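PDB 6ZTU: cyclodipeptide synthase, BtCDPS from Bacillus thermoamylovorans, which probably makes cyclic dipeptides by transferring aminoacyl groups taken from aminoacyl-tRNAs. Local coordinates for residues 18-21 against 22-26; 82-85 against 86-89; 165-168 against 169-172. One frame throughout, in Å; residues are numbered along the deposited sequence.

Contact 1. Residues 18-21 against 22-26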
# COMPACT_ATOMS: atom_id res chain seq x y z
N ASN A 18 -14.76 2.72 12.34
CA ASN A 18 -13.65 3.53 12.84
C ASN A 18 -12.88 4.18 11.69
O ASN A 18 -12.50 5.35 11.77
CB ASN A 18 -12.73 2.68 13.70
CG ASN A 18 -11.71 3.52 14.46
OD1 ASN A 18 -10.51 3.47 14.20
ND2 ASN A 18 -12.20 4.31 15.41
N CYS A 19 -12.66 3.43 10.59
CA CYS A 19 -11.99 4.01 9.44
C CYS A 19 -12.81 5.17 8.88
O CYS A 19 -12.26 6.19 8.44
CB CYS A 19 -11.76 2.96 8.35
SG CYS A 19 -10.93 1.46 8.89
N GLU A 20 -14.14 5.04 8.92
CA GLU A 20 -15.01 6.10 8.44
C GLU A 20 -14.84 7.36 9.28
O GLU A 20 -14.82 8.47 8.74
CB GLU A 20 -16.46 5.64 8.47
CG GLU A 20 -17.44 6.67 7.95
CD GLU A 20 -18.87 6.17 8.01
OE1 GLU A 20 -19.22 5.43 8.95
OE2 GLU A 20 -19.64 6.50 7.09
N LYS A 21 -14.74 7.20 10.61
CA LYS A 21 -14.54 8.36 11.48
C LYS A 21 -13.22 9.05 11.16
O LYS A 21 -13.16 10.28 11.05
CB LYS A 21 -14.57 7.92 12.95
CG LYS A 21 -15.92 7.41 13.44
CD LYS A 21 -15.80 6.65 14.75
CE LYS A 21 -17.14 6.58 15.46
NZ LYS A 21 -17.83 7.91 15.50
N ILE A 22 -12.15 8.27 11.00
CA ILE A 22 -10.85 8.85 10.70
C ILE A 22 -10.88 9.55 9.35
O ILE A 22 -10.32 10.63 9.17
CB ILE A 22 -9.75 7.77 10.76
CG1 ILE A 22 -9.65 7.24 12.18
CG2 ILE A 22 -8.43 8.34 10.25
CD1 ILE A 22 -8.83 5.96 12.30
N TYR A 23 -11.53 8.92 8.36
CA TYR A 23 -11.67 9.54 7.05
C TYR A 23 -12.41 10.87 7.14
O TYR A 23 -12.01 11.86 6.53
CB TYR A 23 -12.39 8.59 6.10
CG TYR A 23 -12.96 9.25 4.88
CD1 TYR A 23 -12.13 9.76 3.90
CD2 TYR A 23 -14.33 9.38 4.71
CE1 TYR A 23 -12.64 10.37 2.78
CE2 TYR A 23 -14.86 9.99 3.60
CZ TYR A 23 -14.01 10.49 2.63
OH TYR A 23 -14.51 11.10 1.50
N LYS A 24 -13.51 10.90 7.90
CA LYS A 24 -14.27 12.14 8.00
C LYS A 24 -13.50 13.23 8.74
O LYS A 24 -13.78 14.41 8.52
CB LYS A 24 -15.61 11.87 8.69
CG LYS A 24 -16.61 11.17 7.77
CD LYS A 24 -17.90 10.87 8.50
CE LYS A 24 -18.83 10.02 7.65
NZ LYS A 24 -19.15 10.69 6.35
N ASN A 25 -12.55 12.86 9.59
CA ASN A 25 -11.70 13.87 10.22
C ASN A 25 -10.75 14.54 9.23
O ASN A 25 -10.26 15.64 9.49
CB ASN A 25 -10.89 13.25 11.36
CG ASN A 25 -11.75 12.88 12.55
OD1 ASN A 25 -12.86 13.39 12.73
ND2 ASN A 25 -11.24 11.98 13.38
N LYS A 26 -10.44 13.87 8.10
CA LYS A 26 -9.65 14.45 7.01
C LYS A 26 -8.25 14.89 7.46
O LYS A 26 -7.63 15.75 6.83
CB LYS A 26 -10.38 15.62 6.35
CG LYS A 26 -11.70 15.21 5.65
CD LYS A 26 -11.45 14.34 4.42
CE LYS A 26 -12.74 13.72 3.91
NZ LYS A 26 -13.83 14.73 3.77
O HOH W 1 -15.21 11.65 12.25

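Contact 2. Residues 82-85 against 86-89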
# COMPACT_ATOMS: atom_id res chain seq x y z
N ALA A 82 15.61 -7.41 -12.24
CA ALA A 82 14.54 -7.03 -11.32
C ALA A 82 14.86 -5.72 -10.61
O ALA A 82 14.03 -4.81 -10.54
CB ALA A 82 14.30 -8.14 -10.30
N GLU A 83 16.08 -5.60 -10.08
CA GLU A 83 16.49 -4.38 -9.38
C GLU A 83 16.44 -3.18 -10.31
O GLU A 83 16.06 -2.08 -9.90
CB GLU A 83 17.89 -4.57 -8.79
CG GLU A 83 17.91 -5.34 -7.46
CD GLU A 83 19.31 -5.71 -6.99
OE1 GLU A 83 20.25 -5.65 -7.81
OE2 GLU A 83 19.47 -6.05 -5.80
N ARG A 84 16.82 -3.36 -11.58
CA ARG A 84 16.71 -2.28 -12.55
C ARG A 84 15.26 -1.86 -12.74
O ARG A 84 14.94 -0.67 -12.69
CB ARG A 84 17.32 -2.70 -13.90
CG ARG A 84 18.81 -2.51 -14.03
CD ARG A 84 19.25 -2.86 -15.45
NE ARG A 84 19.98 -4.12 -15.49
CZ ARG A 84 19.95 -4.96 -16.53
NH1 ARG A 84 19.21 -4.68 -17.59
NH2 ARG A 84 20.65 -6.09 -16.48
N LYS A 85 14.38 -2.83 -12.99
CA LYS A 85 12.98 -2.50 -13.24
C LYS A 85 12.36 -1.79 -12.05
O LYS A 85 11.57 -0.86 -12.23
CB LYS A 85 12.20 -3.76 -13.59
CG LYS A 85 12.66 -4.40 -14.89
CD LYS A 85 11.81 -5.60 -15.27
CE LYS A 85 10.40 -5.17 -15.68
NZ LYS A 85 9.63 -6.30 -16.26
N VAL A 86 12.74 -2.16 -10.82
CA VAL A 86 12.23 -1.48 -9.64
C VAL A 86 12.69 -0.03 -9.62
O VAL A 86 11.88 0.89 -9.49
CB VAL A 86 12.66 -2.22 -8.36
CG1 VAL A 86 12.30 -1.40 -7.12
CG2 VAL A 86 12.02 -3.59 -8.30
N ARG A 87 14.00 0.20 -9.75
CA ARG A 87 14.51 1.58 -9.73
C ARG A 87 13.79 2.46 -10.74
O ARG A 87 13.43 3.60 -10.44
CB ARG A 87 16.02 1.58 -10.00
CG ARG A 87 16.89 1.10 -8.85
CD ARG A 87 18.37 1.25 -9.19
NE ARG A 87 19.06 -0.04 -9.28
CZ ARG A 87 19.54 -0.54 -10.42
NH1 ARG A 87 19.41 0.13 -11.56
NH2 ARG A 87 20.14 -1.73 -10.42
N LYS A 88 13.54 1.93 -11.93
CA LYS A 88 12.86 2.68 -12.97
C LYS A 88 11.39 2.93 -12.63
O LYS A 88 10.87 4.02 -12.88
CB LYS A 88 12.97 1.94 -14.30
CG LYS A 88 12.30 2.63 -15.46
CD LYS A 88 11.56 1.63 -16.32
CE LYS A 88 11.71 1.96 -17.79
NZ LYS A 88 10.60 1.39 -18.61
N GLU A 89 10.72 1.92 -12.08
CA GLU A 89 9.31 2.08 -11.72
C GLU A 89 9.14 3.09 -10.59
O GLU A 89 8.27 3.96 -10.65
CB GLU A 89 8.73 0.71 -11.33
CG GLU A 89 7.28 0.72 -10.88
CD GLU A 89 6.31 0.73 -12.04
OE1 GLU A 89 6.73 1.04 -13.18
OE2 GLU A 89 5.11 0.44 -11.81

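Contact 3. Residues 165-168 against 169-172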
# COMPACT_ATOMS: atom_id res chain seq x y z
N ILE A 165 1.81 -20.80 -9.79
CA ILE A 165 2.31 -20.07 -8.63
C ILE A 165 2.65 -21.09 -7.55
O ILE A 165 1.76 -21.70 -6.95
CB ILE A 165 1.31 -19.03 -8.13
CG1 ILE A 165 1.06 -17.98 -9.21
CG2 ILE A 165 1.84 -18.36 -6.88
CD1 ILE A 165 0.06 -16.92 -8.81
N THR A 166 3.94 -21.28 -7.30
CA THR A 166 4.42 -22.28 -6.37
C THR A 166 4.53 -21.70 -4.96
O THR A 166 4.41 -20.49 -4.75
CB THR A 166 5.78 -22.81 -6.82
OG1 THR A 166 6.79 -21.82 -6.57
CG2 THR A 166 5.77 -23.14 -8.31
N ASP A 167 4.77 -22.59 -4.00
CA ASP A 167 5.02 -22.14 -2.63
C ASP A 167 6.29 -21.31 -2.55
O ASP A 167 6.32 -20.29 -1.86
CB ASP A 167 5.11 -23.33 -1.69
CG ASP A 167 3.77 -23.93 -1.37
OD1 ASP A 167 2.79 -23.66 -2.11
OD2 ASP A 167 3.69 -24.65 -0.36
N ASN A 168 7.34 -21.75 -3.24
CA ASN A 168 8.59 -20.99 -3.21
C ASN A 168 8.40 -19.59 -3.79
O ASN A 168 9.01 -18.63 -3.31
CB ASN A 168 9.69 -21.74 -3.95
CG ASN A 168 10.60 -22.51 -3.00
OD1 ASN A 168 10.26 -23.61 -2.54
ND2 ASN A 168 11.74 -21.93 -2.68
N MET A 169 7.53 -19.45 -4.80
CA MET A 169 7.18 -18.13 -5.29
C MET A 169 6.45 -17.34 -4.21
O MET A 169 6.77 -16.17 -3.96
CB MET A 169 6.33 -18.25 -6.55
CG MET A 169 7.11 -18.64 -7.81
SD MET A 169 6.03 -19.14 -9.17
CE MET A 169 5.14 -17.62 -9.52
N LEU A 170 5.46 -17.96 -3.57
CA LEU A 170 4.67 -17.27 -2.55
C LEU A 170 5.53 -16.81 -1.39
O LEU A 170 5.36 -15.70 -0.87
CB LEU A 170 3.56 -18.19 -2.02
CG LEU A 170 2.43 -18.55 -2.98
CD1 LEU A 170 1.47 -19.55 -2.33
CD2 LEU A 170 1.68 -17.30 -3.41
N PHE A 171 6.45 -17.67 -0.93
CA PHE A 171 7.26 -17.31 0.22
C PHE A 171 8.30 -16.27 -0.13
O PHE A 171 8.71 -15.49 0.74
CB PHE A 171 7.91 -18.56 0.83
CG PHE A 171 7.03 -19.26 1.83
CD1 PHE A 171 7.09 -18.92 3.17
CD2 PHE A 171 6.13 -20.24 1.43
CE1 PHE A 171 6.29 -19.54 4.09
CE2 PHE A 171 5.32 -20.88 2.36
CZ PHE A 171 5.39 -20.53 3.69
N HIS A 172 8.74 -16.22 -1.39
CA HIS A 172 9.66 -15.15 -1.79
C HIS A 172 8.93 -13.81 -1.87
O HIS A 172 9.41 -12.80 -1.33
CB HIS A 172 10.31 -15.48 -3.13
CG HIS A 172 11.48 -14.60 -3.46
ND1 HIS A 172 12.62 -14.55 -2.69
CD2 HIS A 172 11.68 -13.73 -4.48
CE1 HIS A 172 13.47 -13.69 -3.22
NE2 HIS A 172 12.93 -13.18 -4.31

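Contact 1. Residues 18-21 against 22-26
Successive turns of helix 17-25 meet here, Ile22 to Asn25 each folding back on the residue four places earlier, Asn18 to Lys21. Four backbone bonds follow that spacing. In the shortest, Tyr23 N donates to Cys19 O at 2.8 Å. Ile22 sends its longer branch back along the helix. Its CG1 is anti to its own carbonyl carbon (chi1 -64°) and thus passes 3.4 Å from Asn18 O. CD1 continues past the same oxygen, with Ile22 CD1 to Asn18 O at 3.8 Å. With an alanine here, the Asn18 carbonyl is likely to lose this hydrocarbon cover, and a gap would probably open on the side facing Glu195.

Glu20 and Lys24 lie side by side and point the same way. The touch is hydrocarbon on hydrocarbon, Lys24 CE against Glu20 CG at 3.6 Å. The charges stay beyond a salt bridge, with Lys24 NZ 4.3 Å from Glu20 OE2. Glu20 OE1 has its ion pair with Arg17 instead. Lys21 O is gripped twice. Asn25 N donates to Lys21 O at 3.0 Å, and a water donates to Lys21 O at 2.7 Å. The same water donates to Asn25 OD1, so it bridges backbone and amide. Asn25 ND2 bonds to Glu195, which fixes the other end of that amide.

Lys26 leaves the helix with positive phi, and its backbone bonds to Lys57. Cys19 and Glu20 rest on Pro14 of strand 11-14. Tyr23 packs on Val12 of that strand and on Trp51 of helix 42-55.

Contact 2. Residues 82-85 against 86-89
Arg87 bends back over Glu83 and Arg84, one turn earlier on the long helix 79-103. Basic residues are gathered on this part of the helix: Arg84, Lys85, Arg87 and Lys88. This is consistent with the tRNA-binding basic helix of other cyclodipeptide synthases. The Arg87 chain turns at chi3 (-114°), which lays one guanidinium face over the backbone. Glu83 O and Arg84 CA both lie over that face, towards its rim, and Glu83 O is 3.7 Å from Arg87 NE. The NH1 end meets a methylene, with Arg87 NH1 3.7 Å from Arg84 CG. The Arg84 and Arg87 side chains cross at a slant, and their guanidinium planes are 34° apart. The two charged groups do not touch. Glu83 OE1 is 4.7 Å from Arg87 NH2, near enough for a through-space attraction, probably weak, but not a salt bridge.

Glu89 turns its carboxylate to other partners. OE2 accepts from Phe36 N and forms a salt bridge with Arg92. Ala82 and Lys85 pack on Leu72 of helix 68-74. Val86, which packs on Phe36, places CG2 just 3.2 Å from Ala82 O, the same oxygen that accepts from Val86 N at 3.0 Å.

Contact 3. Residues 165-168 against 169-172
Phe171 N donates to Asp167 O at 2.8 Å, the shortest hydrogen bond between residues 165-168 and 169-172. The Phe171 ring meets the same oxygen edge-on. Its CD2 lies 3.3 Å from Asp167 O, which sits in the ring plane.

One residue earlier, Thr166 is the N-cap of helix 167-191. Its OG1 lies between the backbone N and the carbonyl carbon (chi1 74°), which turns it towards the first turn of the helix. There Thr166 OG1 accepts from Met169 N at 3.0 Å, with an N-H...O angle of 160°. The return bond comes from Thr166 N, which donates weakly to Met169 SD at 3.5 Å. It is long but nearly straight, at 172°. Together the two bonds form a capping box in which a thioether sulfur is the side-chain acceptor. Thr166 O is also used, taking Leu170 N at 3.0 Å.

The Met169 chain bends at chi3 and carries its methyl against Ile165, where Met169 CE is 3.8 Å from Ile165 CA. Ile165 and Leu170 cross at about a right angle, with Ile165 CG2 on Leu170 CD2 at 3.6 Å. These two flank the cap as a hydrophobic staple, joining the residue before the N-cap to the fourth residue after it. Both also touch His148 of helix 137-157, and Phe171 packs on Arg140 and Leu144 of that helix. His172 NE2 is bonded to Glu73.

The N-terminal amides of a helix lack carbonyl partners from a preceding turn. Here the threonine hydroxyl supplies an acceptor for Met169 N. The carboxylate of Asp167, in the first turn, is likely to sit well with the positive end of the helix dipole. Box and staple together are consistent with a well-defined start of the helix after Thr166.

In the fold
The contacts come in series along the chain, on helices 17-25, 79-103 and 167-191. All belong to the cyclodipeptide synthase fold, whose Rossmann-like core is built on a mixed sheet. Contact 1 is far from the others, its centre about 35 Å from that of contact 2 and about 36 Å from that of contact 3, on the opposite side of the chain's centre. Contacts 2 and 3 are closer, with centres about 21 Å apart and nearest atoms about 8 Å apart. Glu73 of helix 68-74 touches Ala82 and bonds to His172, so it links these two. Helix 167-191 runs on to Tyr176, Glu180 and Phe184, which line the pocket holding the hexanediol.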